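PDB 3K4I: uncharacterized protein from Pseudomonas syringae pv. tomato, which is of unknown function but belongs to the RraA-like family of mixed alpha/beta proteins and forms an assembly of three copies. Local coordinates for residues 40-45 / 159-164; 46-51 / 130-135; 117-122 / 136-141. All coordinates share one frame; numbering follows the deposited sequence. Where two conformers were deposited one is given.

Contact 1 of 3, residues 40-45 / 159-164; sequences GLPGIA and VIDGIT
Leu41 reaches the hairpin through a single branch: its CD2 methyl stands 3.9 Å from CB of Ile163 and 4.0 Å from CG2 of Ile160, so it meets both residues that flank the turn. The Leu41 and Ile160 side chains cross at about a right angle. Ile160 CG2 also meets CD1 of Ile44, 4.0 Å away, and is thereby touched by both leucine and isoleucine. This methyl is anti to the backbone N of Ile160 (CG1 takes the place beside N, chi1 -65°), which directs it at the 40-45 loop. Beside this apolar patch, Pro42 and Asp161 approach from opposite directions. The Pro42 ring offers CD to OD1 of Asp161 at 3.5 Å, while Pro42 O stands 3.1 Å from the same OD1. The two acceptors are not hydrogen-bonded to each other; their closeness is probably made tolerable by Arg138 beside them, which makes a salt bridge to Asp161 OD1 through NH2 and a hydrogen bond to Pro42 O through NH1. No hydrogen bond runs directly between 40-45 and 159-164.

Further out, each segment is shaped by its own turn. Leu41 to Ile44 form a type II turn, closed by Ile44 N to Leu41 O, with Gly43 at positive phi. Val117 of strand 115-119 touches both Leu41 and Ile44, and Val180 touches both Leu41 and Ile163. At the subunit interface, Gly40 N donates to Gln143 OE1 of a second subunit, and Phe141 of that subunit packs on Pro42. Across from this loop, Ile160 to Ile163 form a type I' turn in which Ile160 N gives a bond to Ile163 O (2.8 Å) and Ile163 N returns one to Ile160 O (2.9 Å), the signature of a two-residue beta hairpin.

Contact 2 of 3, residues 46-51 / 130-135; sequences SQVPGT and NCNYPL
The side-chain amide of Asn132 has two methyls of the 46-51 loop on one side of its plane, CG2 of Thr51 and CG1 of Val48. Thr51 CG2 is the nearer, 3.3 Å from ND2, and Val48 CG1 lies 3.9 Å from that nitrogen. Water 2 lies much closer to the amide plane; it accepts from Asn132 ND2 at 2.7 Å and donates to Pro49 O, bridging the two loops. Beside the amide, CB of Thr51 rests against CB of the Pro134 ring, and CG2 of Val48 approaches the carbonyl oxygen of Tyr133 to 3.4 Å.

One direct hydrogen bond joins the backbones, from Gln47 N to Leu135 O at 2.9 Å and nearly straight (165° at the hydrogen). Leu135 O has a second donor in water 1, which also accepts from Val48 N, donates to Thr51 OG1 and pairs with Ser46 OG. Four protein atoms thus fix this water. Thr51 OG1 lies between the backbone N and the carbonyl carbon (chi1 56°), from where it gives a 2.7 Å bond to a lone pair of Val48 O, in the carbonyl plane. It thus reinforces the type II turn from Val48 to Thr51, whose own backbone bond is weak.

Asn132, at positive phi, closes helix 125-130 with a Schellman motif. That helix packs Val128 against both Val48 and Leu135, helix 102-110 supports Tyr133, and the Leu135 side chain continues onto Thr116 and Ile118 of strand 115-119.

Contact 3 of 3, residues 117-122 / 136-141; sequences VIDGVA and FSRGRF
Val117 and Phe136 pair in the parallel register of a beta-alpha-beta unit, in which strand 115-119 leads through helix 125-130 to strand 135-137. Ile118 N donates to Phe136 O at 2.8 Å, though the bond is bent, and CB of Ile118 rests on CB of Ser137. Farther along, the two segments stay joined. Gly120 O accepts from Arg138 N, also at 2.8 Å and nearly along the C=O axis, with CB of Arg138 close to the same oxygen.

The extended side chain of Arg138 runs alongside Asp119, pointing the same way, and grips it side-on. NE and NH2 both bond to OD1, at 2.9 and 3.0 Å, with OD1 close to the guanidinium plane. The carboxylate stands almost perpendicular to that plane (87°): NE uses the anti lone pair of OD1, whereas NH2 meets the oxygen from above the carboxylate plane. Asp119 has CG anti to its backbone N (chi1 167°), which brings OD1 back to the arginine although CB leads away, and Ser90 OG bonds to the other oxygen, OD2. The carboxylate is probably held firmly in place by these bonds.

Val121, Ala122 and Phe141 are buried; the contact is more open where Arg138, Gly139 and Arg140 are partly exposed. Arg140, whose CB leads away from 117-122, bonds through NE to Gln47 OE1 and meets 117-122 mainly through its backbone. CG2 of Val121 touches CB of Phe141 at 4.0 Å, and the Phe141 ring leads away to Leu41 of a third subunit. Phe141 N makes a nearly straight bond to Ala122 O at 3.0 Å. Just before this, Gly139 O takes two donors from opposite faces of its carbonyl plane, Ala122 N on one and Ser137 OG, at 2.8 Å, on the other.

Overall arrangement
Contact 3 is the middle of the three, its centre about 12 Å from the centres of contacts 1 and 2, which are about 19 Å apart. Arg138 ties it to contact 1, with NH2 2.9 Å from Asp161 OD1, and Ala45 N probably bonds to Ser137 O. Toward contact 2, Gln47 bridges through OE1 to Arg140 NE and through NE2 to Ser137 O, while Leu135 CD2 packs on Ala122 CB. Contacts 1 and 2 meet through chain continuity, 40-45 running straight into 46-51. The side chains of Leu135 and Ala122 are about 13 Å and 12 Å from bound magnesium, so neither of them touches it.

Contact 1 of 3, residues 40-45 / 159-164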
ATOM      1  N   GLY C  40      19.355  -1.426  -1.582  1.00  6.32           N
ATOM      2  CA  GLY C  40      17.877  -1.371  -1.586  1.00  6.32           C
ATOM      3  C   GLY C  40      17.254  -1.133  -2.939  1.00  7.19           C
ATOM      4  O   GLY C  40      17.812  -0.400  -3.762  1.00  7.32           O
ATOM      5  N   LEU C  41      16.115  -1.780  -3.172  1.00  7.29           N
ATOM      6  CA  LEU C  41      15.350  -1.601  -4.410  1.00  8.01           C
ATOM      7  C   LEU C  41      14.150  -0.688  -4.121  1.00  8.92           C
ATOM      8  O   LEU C  41      13.075  -1.149  -3.708  1.00  9.54           O
ATOM      9  CB  LEU C  41      14.903  -2.973  -4.958  1.00  8.03           C
ATOM     10  CG  LEU C  41      16.034  -3.959  -5.343  1.00  8.80           C
ATOM     11  CD1 LEU C  41      15.448  -5.229  -5.893  1.00  7.52           C
ATOM     12  CD2 LEU C  41      16.918  -3.348  -6.420  1.00  8.49           C
ATOM     13  N   PRO C  42      14.305   0.636  -4.341  1.00 10.68           N
ATOM     14  CA  PRO C  42      13.211   1.498  -3.844  1.00 10.13           C
ATOM     15  C   PRO C  42      11.941   1.292  -4.670  1.00  9.60           C
ATOM     16  O   PRO C  42      12.032   1.038  -5.853  1.00 10.32           O
ATOM     17  CB  PRO C  42      13.761   2.919  -4.008  1.00 11.31           C
ATOM     18  CG  PRO C  42      14.798   2.796  -5.083  1.00 23.85           C
ATOM     19  CD  PRO C  42      15.354   1.395  -5.042  1.00 11.79           C
ATOM     20  N   GLY C  43      10.788   1.348  -4.016  1.00 10.37           N
ATOM     21  CA  GLY C  43       9.538   1.160  -4.722  1.00 11.14           C
ATOM     22  C   GLY C  43       9.080  -0.270  -4.889  1.00 10.43           C
ATOM     23  O   GLY C  43       7.954  -0.484  -5.287  1.00 10.85           O
ATOM     24  N   ILE C  44       9.935  -1.253  -4.572  1.00  8.56           N
ATOM     25  CA  ILE C  44       9.527  -2.656  -4.670  1.00  7.94           C
ATOM     26  C   ILE C  44       9.018  -3.129  -3.290  1.00  8.84           C
ATOM     27  O   ILE C  44       9.802  -3.493  -2.410  1.00 10.87           O
ATOM     28  CB  ILE C  44      10.619  -3.589  -5.286  1.00  7.38           C
ATOM     29  CG1 ILE C  44      11.017  -3.106  -6.690  1.00  7.20           C
ATOM     30  CG2 ILE C  44      10.085  -5.061  -5.379  1.00  6.26           C
ATOM     31  CD1 ILE C  44      11.929  -4.017  -7.487  1.00  8.76           C
ATOM     32  N   ALA C  45       7.708  -3.072  -3.116  1.00  6.92           N
ATOM     33  CA  ALA C  45       7.075  -3.163  -1.822  1.00  6.21           C
ATOM     34  C   ALA C  45       6.612  -4.579  -1.499  1.00  6.24           C
ATOM     35  O   ALA C  45       6.153  -5.310  -2.368  1.00  6.33           O
ATOM     36  CB  ALA C  45       5.898  -2.177  -1.738  1.00  7.02           C
ATOM     37  N   VAL C 159      19.450  -4.537 -14.065  1.00  9.28           N
ATOM     38  CA  VAL C 159      19.738  -3.298 -13.383  1.00 10.42           C
ATOM     39  C   VAL C 159      18.399  -2.640 -13.032  1.00 12.32           C
ATOM     40  O   VAL C 159      17.612  -2.291 -13.915  1.00 13.25           O
ATOM     41  CB  VAL C 159      20.668  -2.380 -14.177  1.00 11.81           C
ATOM     42  CG1 VAL C 159      21.017  -1.155 -13.329  1.00 15.56           C
ATOM     43  CG2 VAL C 159      21.954  -3.122 -14.565  1.00 14.47           C
ATOM     44  N   ILE C 160      18.130  -2.520 -11.737  1.00 12.21           N
ATOM     45  CA  ILE C 160      16.843  -1.972 -11.260  1.00 13.18           C
ATOM     46  C   ILE C 160      17.164  -0.715 -10.464  1.00 15.96           C
ATOM     47  O   ILE C 160      17.848  -0.787  -9.468  1.00 16.04           O
ATOM     48  CB  ILE C 160      16.086  -3.000 -10.381  1.00 12.31           C
ATOM     49  CG1 ILE C 160      15.670  -4.228 -11.211  1.00 13.11           C
ATOM     50  CG2 ILE C 160      14.862  -2.375  -9.677  1.00 13.59           C
ATOM     51  CD1 ILE C 160      15.165  -5.393 -10.371  1.00 11.90           C
ATOM     52  N   ASP C 161      16.672   0.434 -10.918  1.00 19.14           N
ATOM     53  CA  ASP C 161      16.969   1.708 -10.238  1.00 21.08           C
ATOM     54  C   ASP C 161      18.501   1.899 -10.015  1.00 19.88           C
ATOM     55  O   ASP C 161      18.911   2.348  -8.952  1.00 20.78           O
ATOM     56  CB  ASP C 161      16.228   1.807  -8.870  1.00 23.39           C
ATOM     57  CG  ASP C 161      14.694   1.674  -8.979  1.00 24.51           C
ATOM     58  OD1 ASP C 161      14.080   0.841  -8.237  1.00 24.21           O
ATOM     59  OD2 ASP C 161      14.092   2.413  -9.778  1.00 25.16           O
ATOM     60  N   GLY C 162      19.336   1.502 -10.980  1.00 17.45           N
ATOM     61  CA  GLY C 162      20.798   1.600 -10.836  1.00 14.67           C
ATOM     62  C   GLY C 162      21.500   0.538  -9.996  1.00 13.21           C
ATOM     63  O   GLY C 162      22.718   0.618  -9.793  1.00 12.65           O
ATOM     64  N   ILE C 163      20.734  -0.439  -9.503  1.00 10.54           N
ATOM     65  CA  ILE C 163      21.271  -1.545  -8.700  1.00 10.83           C
ATOM     66  C   ILE C 163      21.345  -2.777  -9.573  1.00  8.54           C
ATOM     67  O   ILE C 163      20.357  -3.214 -10.120  1.00  8.51           O
ATOM     68  CB  ILE C 163      20.371  -1.837  -7.467  1.00 11.15           C
ATOM     69  CG1 ILE C 163      20.130  -0.549  -6.668  1.00 11.68           C
ATOM     70  CG2 ILE C 163      20.968  -2.934  -6.549  1.00 12.51           C
ATOM     71  CD1 ILE C 163      21.409   0.038  -6.120  1.00 12.61           C
ATOM     72  N   THR C 164      22.540  -3.344  -9.664  1.00  8.08           N
ATOM     73  CA  THR C 164      22.780  -4.526 -10.445  1.00  7.86           C
ATOM     74  C   THR C 164      22.455  -5.766  -9.600  1.00  9.07           C
ATOM     75  O   THR C 164      22.844  -5.821  -8.433  1.00  9.87           O
ATOM     76  CB  THR C 164      24.252  -4.557 -10.906  1.00  8.59           C
ATOM     77  OG1 THR C 164      24.424  -3.568 -11.933  1.00 17.76           O
ATOM     78  CG2 THR C 164      24.637  -5.953 -11.446  1.00 17.88           C
TER

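Contact 2 of 3, residues 46-51 / 130-135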
ATOM      1  N   SER C  46       6.695  -4.947  -0.229  1.00  5.87           N
ATOM      2  CA  SER C  46       6.004  -6.135   0.222  1.00  6.32           C
ATOM      3  C   SER C  46       4.485  -6.043  -0.068  1.00  7.09           C
ATOM      4  O   SER C  46       3.816  -5.077   0.329  1.00  7.76           O
ATOM      5  CB  SER C  46       6.251  -6.344   1.714  1.00  7.32           C
ATOM      6  OG  SER C  46       5.471  -7.439   2.140  1.00  7.48           O
ATOM      7  N   GLN C  47       3.965  -7.071  -0.755  1.00  6.13           N
ATOM      8  CA  GLN C  47       2.538  -7.158  -1.075  1.00  6.76           C
ATOM      9  C   GLN C  47       1.751  -8.091  -0.170  1.00  6.74           C
ATOM     10  O   GLN C  47       0.525  -8.139  -0.234  1.00  6.40           O
ATOM     11  CB  GLN C  47       2.335  -7.564  -2.544  1.00  7.92           C
ATOM     12  CG  GLN C  47       2.933  -6.574  -3.569  1.00  7.45           C
ATOM     13  CD  GLN C  47       2.349  -5.173  -3.485  1.00  8.54           C
ATOM     14  OE1 GLN C  47       1.185  -4.979  -3.093  1.00  8.26           O
ATOM     15  NE2 GLN C  47       3.157  -4.184  -3.820  1.00  6.96           N
ATOM     16  N   VAL C  48       2.446  -8.875   0.655  1.00  6.31           N
ATOM     17  CA  VAL C  48       1.742  -9.804   1.521  1.00  6.43           C
ATOM     18  C   VAL C  48       2.193  -9.513   2.940  1.00  6.48           C
ATOM     19  O   VAL C  48       3.330  -9.796   3.291  1.00  7.87           O
ATOM     20  CB  VAL C  48       2.001 -11.293   1.148  1.00  6.16           C
ATOM     21  CG1 VAL C  48       1.266 -12.228   2.134  1.00  9.21           C
ATOM     22  CG2 VAL C  48       1.522 -11.583  -0.280  1.00  8.71           C
ATOM     23  N   PRO C  49       1.295  -8.969   3.773  1.00  6.92           N
ATOM     24  CA  PRO C  49       1.705  -8.640   5.140  1.00  7.49           C
ATOM     25  C   PRO C  49       2.288  -9.829   5.945  1.00  7.60           C
ATOM     26  O   PRO C  49       1.807 -10.960   5.834  1.00  7.07           O
ATOM     27  CB  PRO C  49       0.413  -8.101   5.773  1.00  8.02           C
ATOM     28  CG  PRO C  49      -0.308  -7.445   4.573  1.00 10.97           C
ATOM     29  CD  PRO C  49      -0.014  -8.373   3.418  1.00  7.24           C
ATOM     30  N   GLY C  50       3.362  -9.562   6.671  1.00  7.52           N
ATOM     31  CA  GLY C  50       3.984 -10.573   7.534  1.00  8.49           C
ATOM     32  C   GLY C  50       4.898 -11.586   6.872  1.00  7.88           C
ATOM     33  O   GLY C  50       5.319 -12.576   7.516  1.00  8.03           O
ATOM     34  N   THR C  51       5.197 -11.379   5.596  1.00  6.45           N
ATOM     35  CA  THR C  51       6.084 -12.305   4.882  1.00  5.67           C
ATOM     36  C   THR C  51       7.517 -11.775   4.764  1.00  6.29           C
ATOM     37  O   THR C  51       7.782 -10.569   4.926  1.00  7.40           O
ATOM     38  CB  THR C  51       5.557 -12.649   3.476  1.00  6.03           C
ATOM     39  OG1 THR C  51       5.360 -11.435   2.710  1.00  7.43           O
ATOM     40  CG2 THR C  51       4.249 -13.472   3.590  1.00  9.84           C
ATOM     41  N   ASN C 130      -3.434 -15.696   0.109  1.00 10.44           N
ATOM     42  CA  ASN C 130      -3.992 -16.927   0.668  0.50 11.51           C
ATOM     43  C   ASN C 130      -2.920 -17.988   0.869  1.00 11.54           C
ATOM     44  O   ASN C 130      -2.970 -18.753   1.844  1.00 12.62           O
ATOM     45  CB  ASN C 130      -5.111 -17.480  -0.212  0.50 12.58           C
ATOM     46  CG  ASN C 130      -5.821 -18.646   0.435  0.50 11.34           C
ATOM     47  OD1 ASN C 130      -6.322 -18.526   1.553  0.50 13.58           O
ATOM     48  ND2 ASN C 130      -5.854 -19.782  -0.253  0.50 13.73           N
ATOM     49  N   CYS C 131      -1.953 -18.006  -0.046  1.00 10.20           N
ATOM     50  CA  CYS C 131      -0.812 -18.925  -0.025  1.00  9.57           C
ATOM     51  C   CYS C 131       0.318 -18.454   0.880  1.00  8.51           C
ATOM     52  O   CYS C 131       1.303 -19.179   1.060  1.00  8.92           O
ATOM     53  CB  CYS C 131      -0.248 -19.115  -1.432  1.00  9.41           C
ATOM     54  SG  CYS C 131      -1.321 -20.119  -2.474  1.00 17.61           S
ATOM     55  N   ASN C 132       0.198 -17.231   1.386  1.00  8.00           N
ATOM     56  CA  ASN C 132       1.243 -16.591   2.216  1.00  8.88           C
ATOM     57  C   ASN C 132       2.610 -16.597   1.519  1.00  7.52           C
ATOM     58  O   ASN C 132       3.642 -16.870   2.146  1.00  7.94           O
ATOM     59  CB  ASN C 132       1.357 -17.273   3.592  1.00 10.56           C
ATOM     60  CG  ASN C 132       2.041 -16.372   4.651  1.00 10.00           C
ATOM     61  OD1 ASN C 132       2.924 -16.822   5.402  1.00 13.45           O
ATOM     62  ND2 ASN C 132       1.640 -15.121   4.703  1.00 10.93           N
ATOM     63  N   TYR C 133       2.602 -16.304   0.224  1.00  7.23           N
ATOM     64  CA  TYR C 133       3.810 -16.361  -0.599  1.00  6.60           C
ATOM     65  C   TYR C 133       4.515 -14.996  -0.576  1.00  5.96           C
ATOM     66  O   TYR C 133       3.873 -13.964  -0.769  1.00  5.49           O
ATOM     67  CB  TYR C 133       3.466 -16.723  -2.040  1.00  6.46           C
ATOM     68  CG  TYR C 133       4.696 -16.792  -2.922  1.00  6.10           C
ATOM     69  CD1 TYR C 133       5.616 -17.838  -2.760  1.00  6.30           C
ATOM     70  CD2 TYR C 133       4.935 -15.845  -3.930  1.00  7.15           C
ATOM     71  CE1 TYR C 133       6.743 -17.937  -3.530  1.00  6.24           C
ATOM     72  CE2 TYR C 133       6.086 -15.941  -4.734  1.00  5.85           C
ATOM     73  CZ  TYR C 133       6.983 -17.005  -4.523  1.00  6.58           C
ATOM     74  OH  TYR C 133       8.119 -17.128  -5.298  1.00  6.16           O
ATOM     75  N   PRO C 134       5.838 -14.981  -0.341  1.00  5.03           N
ATOM     76  CA  PRO C 134       6.528 -13.711  -0.241  1.00  4.61           C
ATOM     77  C   PRO C 134       6.716 -13.002  -1.598  1.00  5.41           C
ATOM     78  O   PRO C 134       7.647 -13.294  -2.346  1.00  6.05           O
ATOM     79  CB  PRO C 134       7.865 -14.090   0.415  1.00  4.77           C
ATOM     80  CG  PRO C 134       7.563 -15.441   1.124  1.00  6.39           C
ATOM     81  CD  PRO C 134       6.708 -16.102   0.086  1.00  4.79           C
ATOM     82  N   LEU C 135       5.779 -12.108  -1.887  1.00  4.81           N
ATOM     83  CA  LEU C 135       5.771 -11.341  -3.144  1.00  6.09           C
ATOM     84  C   LEU C 135       6.068  -9.894  -2.893  1.00  6.04           C
ATOM     85  O   LEU C 135       5.424  -9.247  -2.048  1.00  7.44           O
ATOM     86  CB  LEU C 135       4.375 -11.426  -3.795  1.00  8.02           C
ATOM     87  CG  LEU C 135       4.158 -10.551  -5.047  1.00  7.87           C
ATOM     88  CD1 LEU C 135       5.035 -11.145  -6.094  1.00 10.13           C
ATOM     89  CD2 LEU C 135       2.715 -10.606  -5.501  1.00  9.96           C
TER
HETATM   90  O   HOH W   1       5.354  -9.751   0.731  1.00  8.94           O
HETATM   91  O   HOH W   2       2.128 -13.513   6.800  1.00 12.33           O

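Contact 3 of 3, residues 117-122 / 136-141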
ATOM      1  N   VAL C 117      10.488 -11.134  -6.488  1.00  4.42           N
ATOM      2  CA  VAL C 117      10.729  -9.690  -6.414  1.00  4.75           C
ATOM      3  C   VAL C 117      10.482  -9.176  -7.829  1.00  4.61           C
ATOM      4  O   VAL C 117      11.104  -9.696  -8.759  1.00  6.17           O
ATOM      5  CB  VAL C 117      12.190  -9.435  -6.023  1.00  5.99           C
ATOM      6  CG1 VAL C 117      12.511  -7.967  -6.083  1.00  5.50           C
ATOM      7  CG2 VAL C 117      12.455  -9.977  -4.639  1.00  5.85           C
ATOM      8  N   ILE C 118       9.646  -8.141  -7.993  1.00  5.15           N
ATOM      9  CA  ILE C 118       9.260  -7.664  -9.330  1.00  5.52           C
ATOM     10  C   ILE C 118       9.441  -6.171  -9.537  1.00  4.44           C
ATOM     11  O   ILE C 118       8.845  -5.356  -8.824  1.00  3.84           O
ATOM     12  CB  ILE C 118       7.795  -8.030  -9.688  1.00  6.51           C
ATOM     13  CG1 ILE C 118       7.531  -9.512  -9.430  1.00  5.99           C
ATOM     14  CG2 ILE C 118       7.515  -7.726 -11.146  1.00  6.51           C
ATOM     15  CD1 ILE C 118       6.079  -9.908  -9.598  1.00  8.53           C
ATOM     16  N   ASP C 119      10.258  -5.850 -10.540  1.00  5.26           N
ATOM     17  CA  ASP C 119      10.387  -4.482 -11.048  1.00  6.02           C
ATOM     18  C   ASP C 119       9.257  -4.368 -12.076  1.00  5.66           C
ATOM     19  O   ASP C 119       9.472  -4.480 -13.275  1.00  6.03           O
ATOM     20  CB  ASP C 119      11.789  -4.291 -11.650  1.00  7.57           C
ATOM     21  CG  ASP C 119      11.929  -3.010 -12.476  1.00 10.91           C
ATOM     22  OD1 ASP C 119      11.327  -2.008 -12.106  1.00  7.05           O
ATOM     23  OD2 ASP C 119      12.656  -3.052 -13.494  1.00  9.66           O
ATOM     24  N   GLY C 120       8.049  -4.141 -11.568  1.00  5.72           N
ATOM     25  CA  GLY C 120       6.837  -4.351 -12.316  1.00  5.67           C
ATOM     26  C   GLY C 120       5.735  -4.732 -11.350  1.00  5.50           C
ATOM     27  O   GLY C 120       5.849  -4.506 -10.144  1.00  6.00           O
ATOM     28  N   VAL C 121       4.659  -5.295 -11.876  1.00  4.53           N
ATOM     29  CA  VAL C 121       3.486  -5.619 -11.049  1.00  4.99           C
ATOM     30  C   VAL C 121       3.046  -7.078 -11.186  1.00  5.52           C
ATOM     31  O   VAL C 121       3.500  -7.792 -12.105  1.00  4.74           O
ATOM     32  CB  VAL C 121       2.313  -4.646 -11.337  1.00  5.08           C
ATOM     33  CG1 VAL C 121       2.720  -3.221 -10.957  1.00  6.56           C
ATOM     34  CG2 VAL C 121       1.833  -4.729 -12.799  1.00  6.90           C
ATOM     35  N   ALA C 122       2.207  -7.522 -10.248  1.00  5.07           N
ATOM     36  CA  ALA C 122       1.719  -8.909 -10.214  1.00  6.29           C
ATOM     37  C   ALA C 122       0.201  -8.969 -10.175  1.00  5.64           C
ATOM     38  O   ALA C 122      -0.442  -8.003  -9.758  1.00  4.95           O
ATOM     39  CB  ALA C 122       2.298  -9.643  -8.988  1.00  6.28           C
ATOM     40  N   PHE C 136       7.003  -9.365  -3.679  1.00  6.00           N
ATOM     41  CA  PHE C 136       7.381  -7.974  -3.593  1.00  5.96           C
ATOM     42  C   PHE C 136       7.290  -7.384  -4.980  1.00  5.07           C
ATOM     43  O   PHE C 136       7.800  -7.981  -5.936  1.00  5.82           O
ATOM     44  CB  PHE C 136       8.795  -7.928  -3.035  1.00  6.46           C
ATOM     45  CG  PHE C 136       8.909  -8.607  -1.719  1.00  4.75           C
ATOM     46  CD1 PHE C 136       8.803  -7.878  -0.532  1.00  5.89           C
ATOM     47  CD2 PHE C 136       9.055  -9.990  -1.649  1.00  6.33           C
ATOM     48  CE1 PHE C 136       8.883  -8.516   0.703  1.00  7.09           C
ATOM     49  CE2 PHE C 136       9.097 -10.650  -0.394  1.00  7.00           C
ATOM     50  CZ  PHE C 136       9.008  -9.902   0.776  1.00  5.72           C
ATOM     51  N   SER C 137       6.633  -6.235  -5.118  1.00  5.91           N
ATOM     52  CA  SER C 137       6.438  -5.662  -6.437  1.00  5.24           C
ATOM     53  C   SER C 137       6.108  -4.191  -6.329  1.00  5.69           C
ATOM     54  O   SER C 137       5.878  -3.681  -5.241  1.00  6.85           O
ATOM     55  CB  SER C 137       5.260  -6.360  -7.138  1.00  5.67           C
ATOM     56  OG  SER C 137       4.040  -6.039  -6.487  1.00  5.35           O
ATOM     57  N   ARG C 138       6.045  -3.527  -7.477  1.00  5.70           N
ATOM     58  CA  ARG C 138       5.638  -2.126  -7.524  1.00  6.71           C
ATOM     59  C   ARG C 138       4.127  -1.946  -7.448  1.00  7.42           C
ATOM     60  O   ARG C 138       3.604  -0.824  -7.570  1.00  9.66           O
ATOM     61  CB  ARG C 138       6.156  -1.469  -8.794  1.00  6.17           C
ATOM     62  CG  ARG C 138       7.683  -1.435  -8.854  1.00  6.69           C
ATOM     63  CD  ARG C 138       8.206  -0.513  -9.964  1.00  5.99           C
ATOM     64  NE  ARG C 138       9.648  -0.749 -10.103  1.00  7.61           N
ATOM     65  CZ  ARG C 138      10.582  -0.365  -9.227  1.00  5.77           C
ATOM     66  NH1 ARG C 138      10.257   0.319  -8.151  1.00  8.22           N
ATOM     67  NH2 ARG C 138      11.871  -0.679  -9.448  1.00  9.06           N
ATOM     68  N   GLY C 139       3.403  -3.037  -7.297  1.00  6.53           N
ATOM     69  CA  GLY C 139       1.945  -2.911  -7.237  1.00  6.16           C
ATOM     70  C   GLY C 139       1.200  -4.110  -7.750  1.00  5.50           C
ATOM     71  O   GLY C 139       1.798  -5.180  -8.000  1.00  5.18           O
ATOM     72  N   ARG C 140      -0.094  -3.900  -7.915  1.00  5.26           N
ATOM     73  CA  ARG C 140      -1.065  -4.946  -8.207  1.00  5.85           C
ATOM     74  C   ARG C 140      -1.889  -4.565  -9.416  1.00  6.47           C
ATOM     75  O   ARG C 140      -2.364  -3.425  -9.505  1.00  7.78           O
ATOM     76  CB  ARG C 140      -1.993  -5.142  -7.014  1.00  6.38           C
ATOM     77  CG  ARG C 140      -1.271  -5.440  -5.679  1.00  5.29           C
ATOM     78  CD  ARG C 140      -2.160  -5.174  -4.492  1.00  5.50           C
ATOM     79  NE  ARG C 140      -1.583  -5.727  -3.248  1.00  7.06           N
ATOM     80  CZ  ARG C 140      -2.298  -5.970  -2.151  1.00  5.01           C
ATOM     81  NH1 ARG C 140      -3.602  -5.679  -2.110  1.00  6.55           N
ATOM     82  NH2 ARG C 140      -1.717  -6.488  -1.082  1.00  6.83           N
ATOM     83  N   PHE C 141      -2.038  -5.520 -10.338  1.00  6.75           N
ATOM     84  CA  PHE C 141      -2.896  -5.347 -11.523  1.00  6.21           C
ATOM     85  C   PHE C 141      -3.409  -6.716 -11.968  1.00  6.10           C
ATOM     86  O   PHE C 141      -3.126  -7.702 -11.318  1.00  5.31           O
ATOM     87  CB  PHE C 141      -2.131  -4.618 -12.633  1.00  7.15           C
ATOM     88  CG  PHE C 141      -3.015  -3.927 -13.643  1.00  5.98           C
ATOM     89  CD1 PHE C 141      -2.691  -3.953 -14.998  1.00  8.06           C
ATOM     90  CD2 PHE C 141      -4.173  -3.249 -13.243  1.00  8.74           C
ATOM     91  CE1 PHE C 141      -3.492  -3.305 -15.952  1.00  6.94           C
ATOM     92  CE2 PHE C 141      -4.991  -2.588 -14.200  1.00  6.42           C
ATOM     93  CZ  PHE C 141      -4.645  -2.625 -15.551  1.00  9.35           C
TER